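PDB 3HWU: putative DNA-binding protein from Ralstonia eutropha, which is of unknown function but carries a Plants and Prokaryotes Conserved (PCC, DUF296) domain, forms a trimer and possibly binds DNA. Local coordinates for residues A[8-12]-A[13-17]; A[25-28]-A[29-32]. All blocks are in the same frame, centred on the assembly; numbering follows the deposited sequence. Where two conformers were deposited one is given.

Interaction 1. Residues A[8-12]-A[13-17]; sequences YMKTP and TGYLM
With CG of Tyr8 lodged between its backbone N and carbonyl carbon (chi1 67°) and CG of Tyr15 beside its own N (chi1 -62°), the two rings stand side by side on one face of the hairpin. They meet in an offset edge-to-face stack, the edge of Tyr8 toward the face of Tyr15, with planes at 84° and Tyr8 CD2 3.7 Å from Tyr15 CD1. Both hydroxyls turn to the carboxylate of Glu36, Tyr8 OH in a hydrogen bond to OE2, Tyr15 OH in a weak one to OE1. On the other face Met9 CE, a selenomethionine methyl, lies 3.9 Å from Leu16 CD2. Met9 and Leu16 form a hydrogen-bonded antiparallel pair, each N giving to the other's O at 2.9 Å.

A type I turn, Thr11 to Gly14, closes the hairpin. Thr11 O takes Gly14 N and Lys10 NZ, both at 3.2 Å, from opposite faces of its carbonyl plane. Water 1 accepts from Lys10 NZ and donates to Gly14 O at 2.8 Å. At Gly14's backbone angles a side chain would collide with Thr13 O, which calls for glycine. Backbone bonds and ring packing thus join the strands, while Lys10 and water 1 add polar links at the turn.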
ATOM      1  N   TYR A   8     -18.321   7.379  -5.281  1.00 11.81           N
ATOM      2  CA  TYR A   8     -17.045   7.557  -5.945  1.00 11.95           C
ATOM      3  C   TYR A   8     -17.016   8.837  -6.758  1.00 11.83           C
ATOM      4  O   TYR A   8     -18.068   9.442  -7.070  1.00 13.10           O
ATOM      5  CB  TYR A   8     -16.695   6.336  -6.806  1.00 11.93           C
ATOM      6  CG  TYR A   8     -17.572   6.097  -8.012  1.00 13.51           C
ATOM      7  CD1 TYR A   8     -18.748   5.416  -7.893  1.00 15.48           C
ATOM      8  CD2 TYR A   8     -17.175   6.510  -9.274  1.00 15.13           C
ATOM      9  CE1 TYR A   8     -19.532   5.165  -9.006  1.00 17.77           C
ATOM     10  CE2 TYR A   8     -17.958   6.258 -10.393  1.00 17.33           C
ATOM     11  CZ  TYR A   8     -19.120   5.597 -10.249  1.00 17.53           C
ATOM     12  OH  TYR A   8     -19.884   5.347 -11.370  1.00 19.80           O
HETATM   13  N   MSE A   9     -15.805   9.227  -7.127  1.00 11.14           N
HETATM   14  CA  MSE A   9     -15.541  10.351  -8.023  1.00 11.91           C
HETATM   15  C   MSE A   9     -14.471   9.960  -9.034  1.00 11.30           C
HETATM   16  O   MSE A   9     -13.572   9.177  -8.734  1.00 11.28           O
HETATM   17  CB  MSE A   9     -15.131  11.630  -7.271  1.00 14.67           C
HETATM   18  CG  MSE A   9     -13.721  11.704  -6.774  1.00 16.46           C
HETATM   19 SE   MSE A   9     -13.413  13.353  -5.763  0.75 13.76          SE
HETATM   20  CE  MSE A   9     -11.532  13.125  -5.841  1.00 13.30           C
ATOM     21  N   LYS A  10     -14.582  10.506 -10.229  1.00 12.20           N
ATOM     22  CA  LYS A  10     -13.547  10.346 -11.250  1.00 12.28           C
ATOM     23  C   LYS A  10     -12.343  11.203 -10.902  1.00 11.93           C
ATOM     24  O   LYS A  10     -12.500  12.387 -10.566  1.00 13.55           O
ATOM     25  CB  LYS A  10     -14.108  10.704 -12.657  1.00 13.99           C
ATOM     26  CG  LYS A  10     -13.195  10.277 -13.829  1.00 15.33           C
ATOM     27  CD  LYS A  10     -13.541  10.859 -15.188  1.00 20.71           C
ATOM     28  CE  LYS A  10     -12.364  10.598 -16.230  1.00 24.06           C
ATOM     29  NZ  LYS A  10     -10.850  10.924 -15.839  1.00 26.90           N
ATOM     30  N   THR A  11     -11.163  10.590 -11.016  1.00 10.99           N
ATOM     31  CA  THR A  11      -9.892  11.287 -10.825  1.00 11.25           C
ATOM     32  C   THR A  11      -9.096  11.238 -12.136  1.00 11.00           C
ATOM     33  O   THR A  11      -9.402  10.437 -13.026  1.00 12.12           O
ATOM     34  CB  THR A  11      -9.076  10.657  -9.707  1.00  9.87           C
ATOM     35  OG1 THR A  11      -8.743   9.336 -10.118  1.00 11.47           O
ATOM     36  CG2 THR A  11      -9.870  10.623  -8.385  1.00 10.89           C
ATOM     37  N   PRO A  12      -8.021  12.027 -12.241  1.00 10.83           N
ATOM     38  CA  PRO A  12      -7.238  11.966 -13.484  1.00 11.89           C
ATOM     39  C   PRO A  12      -6.725  10.583 -13.851  1.00 12.77           C
ATOM     40  O   PRO A  12      -6.645  10.240 -15.037  1.00 14.31           O
ATOM     41  CB  PRO A  12      -6.116  12.970 -13.246  1.00 12.45           C
ATOM     42  CG  PRO A  12      -6.746  14.015 -12.338  1.00 14.50           C
ATOM     43  CD  PRO A  12      -7.629  13.180 -11.398  1.00 11.71           C
ATOM     44  N   THR A  13      -6.374   9.787 -12.848  1.00 11.75           N
ATOM     45  CA  THR A  13      -5.811   8.474 -13.074  1.00 11.76           C
ATOM     46  C   THR A  13      -6.788   7.313 -12.888  1.00 10.37           C
ATOM     47  O   THR A  13      -6.417   6.171 -13.112  1.00 10.91           O
ATOM     48  CB  THR A  13      -4.597   8.270 -12.157  1.00 12.17           C
ATOM     49  OG1 THR A  13      -5.001   8.412 -10.803  1.00 13.49           O
ATOM     50  CG2 THR A  13      -3.463   9.286 -12.474  1.00 15.03           C
ATOM     51  N   GLY A  14      -8.030   7.593 -12.484  1.00 10.07           N
ATOM     52  CA  GLY A  14      -8.964   6.513 -12.252  1.00 10.33           C
ATOM     53  C   GLY A  14     -10.165   6.999 -11.450  1.00  9.63           C
ATOM     54  O   GLY A  14     -10.947   7.833 -11.954  1.00 10.11           O
ATOM     55  N   TYR A  15     -10.343   6.476 -10.234  1.00  9.17           N
ATOM     56  CA  TYR A  15     -11.453   6.863  -9.368  1.00  9.76           C
ATOM     57  C   TYR A  15     -10.968   6.908  -7.932  1.00  9.69           C
ATOM     58  O   TYR A  15      -9.976   6.249  -7.568  1.00 10.78           O
ATOM     59  CB  TYR A  15     -12.591   5.811  -9.436  1.00 11.69           C
ATOM     60  CG  TYR A  15     -13.161   5.690 -10.816  1.00 11.39           C
ATOM     61  CD1 TYR A  15     -14.087   6.608 -11.299  1.00 13.05           C
ATOM     62  CD2 TYR A  15     -12.750   4.685 -11.665  1.00 12.66           C
ATOM     63  CE1 TYR A  15     -14.590   6.497 -12.611  1.00 13.93           C
ATOM     64  CE2 TYR A  15     -13.252   4.576 -12.962  1.00 14.41           C
ATOM     65  CZ  TYR A  15     -14.134   5.488 -13.424  1.00 16.21           C
ATOM     66  OH  TYR A  15     -14.573   5.388 -14.731  1.00 19.64           O
ATOM     67  N   LEU A  16     -11.693   7.642  -7.100  1.00  9.68           N
ATOM     68  CA  LEU A  16     -11.566   7.571  -5.639  1.00  9.43           C
ATOM     69  C   LEU A  16     -12.939   7.157  -5.132  1.00  9.16           C
ATOM     70  O   LEU A  16     -13.953   7.798  -5.451  1.00 10.39           O
ATOM     71  CB  LEU A  16     -11.211   8.949  -5.049  1.00  9.75           C
ATOM     72  CG  LEU A  16     -11.093   9.008  -3.530  1.00 10.63           C
ATOM     73  CD1 LEU A  16      -9.914   8.178  -2.970  1.00 12.26           C
ATOM     74  CD2 LEU A  16     -11.012  10.472  -3.045  1.00 11.89           C
HETATM   75  N   MSE A  17     -12.969   6.107  -4.326  0.50  9.36           N
HETATM   76  CA  MSE A  17     -14.215   5.595  -3.785  0.50  9.86           C
HETATM   77  C   MSE A  17     -14.222   5.751  -2.252  0.50  8.75           C
HETATM   78  O   MSE A  17     -13.213   5.475  -1.601  0.50  9.40           O
HETATM   79  CB  MSE A  17     -14.358   4.130  -4.219  0.50 10.74           C
HETATM   80  CG  MSE A  17     -15.538   3.355  -3.690  0.50 11.68           C
HETATM   81 SE   MSE A  17     -15.745   1.619  -4.582  0.38 14.47          SE
HETATM   82  CE  MSE A  17     -17.223   2.196  -5.472  0.50  8.09           C
TER
HETATM   83  O   HOH W   1     -10.797   8.114 -14.745  1.00 20.19           O
HETATM   84  O   HOH W   2      -7.396   7.775  -8.149  1.00 16.14           O

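Interaction 2. Residues A[25-28]-A[29-32]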
ATOM      1  N   VAL A  25     -17.205  -4.450   0.617  1.00  8.09           N
ATOM      2  CA  VAL A  25     -16.141  -3.748  -0.138  1.00  9.09           C
ATOM      3  C   VAL A  25     -15.851  -4.378  -1.496  1.00  9.04           C
ATOM      4  O   VAL A  25     -15.819  -3.685  -2.522  1.00  9.68           O
ATOM      5  CB  VAL A  25     -14.883  -3.642   0.729  1.00  8.96           C
ATOM      6  CG1 VAL A  25     -13.683  -3.041  -0.076  1.00 10.01           C
ATOM      7  CG2 VAL A  25     -15.145  -2.782   1.999  1.00 10.60           C
ATOM      8  N   LEU A  26     -15.614  -5.688  -1.534  1.00  9.22           N
ATOM      9  CA  LEU A  26     -15.270  -6.279  -2.830  1.00  9.27           C
ATOM     10  C   LEU A  26     -16.465  -6.233  -3.781  1.00  9.68           C
ATOM     11  O   LEU A  26     -16.289  -6.051  -4.971  1.00  9.98           O
ATOM     12  CB  LEU A  26     -14.682  -7.693  -2.727  1.00 10.23           C
ATOM     13  CG  LEU A  26     -13.466  -7.820  -1.773  1.00 10.54           C
ATOM     14  CD1 LEU A  26     -12.958  -9.245  -1.884  1.00 13.76           C
ATOM     15  CD2 LEU A  26     -12.370  -6.850  -2.093  1.00 12.53           C
ATOM     16  N   GLN A  27     -17.670  -6.428  -3.253  1.00 10.15           N
ATOM     17  CA  GLN A  27     -18.862  -6.323  -4.103  1.00 10.80           C
ATOM     18  C   GLN A  27     -19.032  -4.909  -4.661  1.00 10.47           C
ATOM     19  O   GLN A  27     -19.412  -4.743  -5.827  1.00 11.21           O
ATOM     20  CB  GLN A  27     -20.111  -6.772  -3.319  1.00 11.01           C
ATOM     21  CG  GLN A  27     -20.122  -8.249  -2.985  1.00 15.76           C
ATOM     22  CD  GLN A  27     -21.292  -8.703  -2.132  1.00 17.65           C
ATOM     23  OE1 GLN A  27     -22.195  -7.911  -1.771  1.00 21.65           O
ATOM     24  NE2 GLN A  27     -21.284  -9.982  -1.803  1.00 23.33           N
ATOM     25  N   ASN A  28     -18.735  -3.885  -3.878  1.00  9.80           N
ATOM     26  CA  ASN A  28     -18.829  -2.528  -4.415  1.00  9.87           C
ATOM     27  C   ASN A  28     -17.756  -2.283  -5.494  1.00 10.20           C
ATOM     28  O   ASN A  28     -18.007  -1.564  -6.449  1.00 10.61           O
ATOM     29  CB  ASN A  28     -18.739  -1.497  -3.287  1.00 11.45           C
ATOM     30  CG  ASN A  28     -20.089  -1.153  -2.698  1.00 12.03           C
ATOM     31  OD1 ASN A  28     -20.738  -0.226  -3.208  1.00 16.10           O
ATOM     32  ND2 ASN A  28     -20.508  -1.833  -1.669  1.00 12.95           N
ATOM     33  N   LEU A  29     -16.573  -2.867  -5.345  1.00 10.03           N
ATOM     34  CA  LEU A  29     -15.555  -2.785  -6.411  1.00  9.51           C
ATOM     35  C   LEU A  29     -15.986  -3.527  -7.688  1.00 10.22           C
ATOM     36  O   LEU A  29     -15.748  -3.049  -8.803  1.00 10.50           O
ATOM     37  CB  LEU A  29     -14.222  -3.326  -5.902  1.00  9.94           C
ATOM     38  CG  LEU A  29     -13.473  -2.347  -4.984  1.00  9.72           C
ATOM     39  CD1 LEU A  29     -12.394  -3.101  -4.180  1.00 11.20           C
ATOM     40  CD2 LEU A  29     -12.868  -1.170  -5.792  1.00 12.38           C
ATOM     41  N   GLU A  30     -16.614  -4.691  -7.519  1.00  9.61           N
ATOM     42  CA  GLU A  30     -17.227  -5.374  -8.654  1.00 10.84           C
ATOM     43  C   GLU A  30     -18.247  -4.493  -9.345  1.00 10.52           C
ATOM     44  O   GLU A  30     -18.284  -4.422 -10.587  1.00 11.08           O
ATOM     45  CB  GLU A  30     -17.899  -6.660  -8.201  1.00 11.09           C
ATOM     46  CG  GLU A  30     -16.920  -7.736  -7.710  1.00 13.14           C
ATOM     47  CD  GLU A  30     -17.551  -8.919  -6.954  1.00 15.74           C
ATOM     48  OE1 GLU A  30     -18.752  -8.884  -6.642  1.00 17.63           O
ATOM     49  OE2 GLU A  30     -16.778  -9.862  -6.648  1.00 21.23           O
ATOM     50  N   GLN A  31     -19.110  -3.839  -8.557  1.00 10.22           N
ATOM     51  CA  GLN A  31     -20.107  -2.966  -9.160  1.00 11.94           C
ATOM     52  C   GLN A  31     -19.482  -1.749  -9.873  1.00 10.90           C
ATOM     53  O   GLN A  31     -19.984  -1.315 -10.924  1.00 12.69           O
ATOM     54  CB  GLN A  31     -21.119  -2.515  -8.092  1.00 13.32           C
ATOM     55  CG  GLN A  31     -22.338  -1.834  -8.725  1.00 14.80           C
ATOM     56  CD  GLN A  31     -23.147  -2.794  -9.544  1.00 18.99           C
ATOM     57  OE1 GLN A  31     -23.332  -3.962  -9.155  1.00 21.33           O
ATOM     58  NE2 GLN A  31     -23.609  -2.340 -10.712  1.00 20.79           N
ATOM     59  N   LEU A  32     -18.430  -1.157  -9.302  1.00 10.82           N
ATOM     60  CA  LEU A  32     -17.741  -0.085  -9.992  1.00 10.74           C
ATOM     61  C   LEU A  32     -17.192  -0.581 -11.352  1.00 11.18           C
ATOM     62  O   LEU A  32     -17.277   0.114 -12.375  1.00 11.98           O
ATOM     63  CB  LEU A  32     -16.587   0.430  -9.119  1.00 10.94           C
ATOM     64  CG  LEU A  32     -15.767   1.581  -9.718  1.00 11.54           C
ATOM     65  CD1 LEU A  32     -16.488   2.889  -9.707  1.00 14.23           C
ATOM     66  CD2 LEU A  32     -14.427   1.726  -8.950  1.00 13.26           C
TER
HETATM   67  O   HOH W   3     -22.524  -5.610  -6.368  1.00 35.94           O
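Leu29 reaches back along the helix toward Val25 and Leu26, and its CD1 meets a methyl of each: Val25 CG1 lies 4.3 Å from Leu29 CD1, and Leu26 CD2 is also 4.3 Å from Leu29 CD1. The three branched side chains thus make a loose apolar cluster, joining residues three and four positions apart in the way expected of a helix with one apolar side. With its CG beside the backbone N (chi1 -77°), Leu29 also lies against the preceding turn, its CG 3.7 Å from Val25 O.

Glu30 leans over the same turn from another side. Its extended chain passes close to the backbone of Leu26, with Glu30 CG 3.3 Å from Leu26 O, and brings the carboxylate to the start of the Gln27 side chain. There Glu30 OE1 lies 3.6 Å from Gln27 CA and 4.0 Å from Gln27 CG, touching the aliphatic part of the glutamine. The two side chains cross at a slant, their flat ends turned 22° from each other without stacking. Underneath run the regular helical bonds, such as Glu30 N to Leu26 O at 2.9 Å. The polar ends of two other residues are held by nearby parts of the chain: Asn28 ND2 bonds to Asn24 O, and Gln31 bridges Arg34 and Asp35.

Helix 25-35 rests on the large antiparallel sheet: Val25 and Leu26 meet Leu111 of strand 103-114, Leu26 and Leu29 pack on Ile90 of strand 87-97, and Val25 and Asn28 touch Leu19 of strand 14-20.

Interaction 1 and interaction 2 are successive pieces of the chain, a hairpin at one edge of the large sheet and the helix that follows its second strand, with centres about 14 Å apart. They meet through side chains: Tyr8 CD2 packs 3.7 Å from Leu32 CD1, and Met17 CE approaches Leu32 CB at 4.1 Å, while Met17 SE lies 4.2 Å from Leu29 CD2. The tyrosine face of the hairpin thus continues into the apolar side of the helix. Their outlooks differ: Met9 and the turn residues pack on neighbouring subunits, and Lys10 O accepts a bond from Gln127 of the second subunit, whereas no other chain of the trimer touches residues 25-32. Leu26 approaches, without contact, His91, His93 and His107, which might form a vacant metal site.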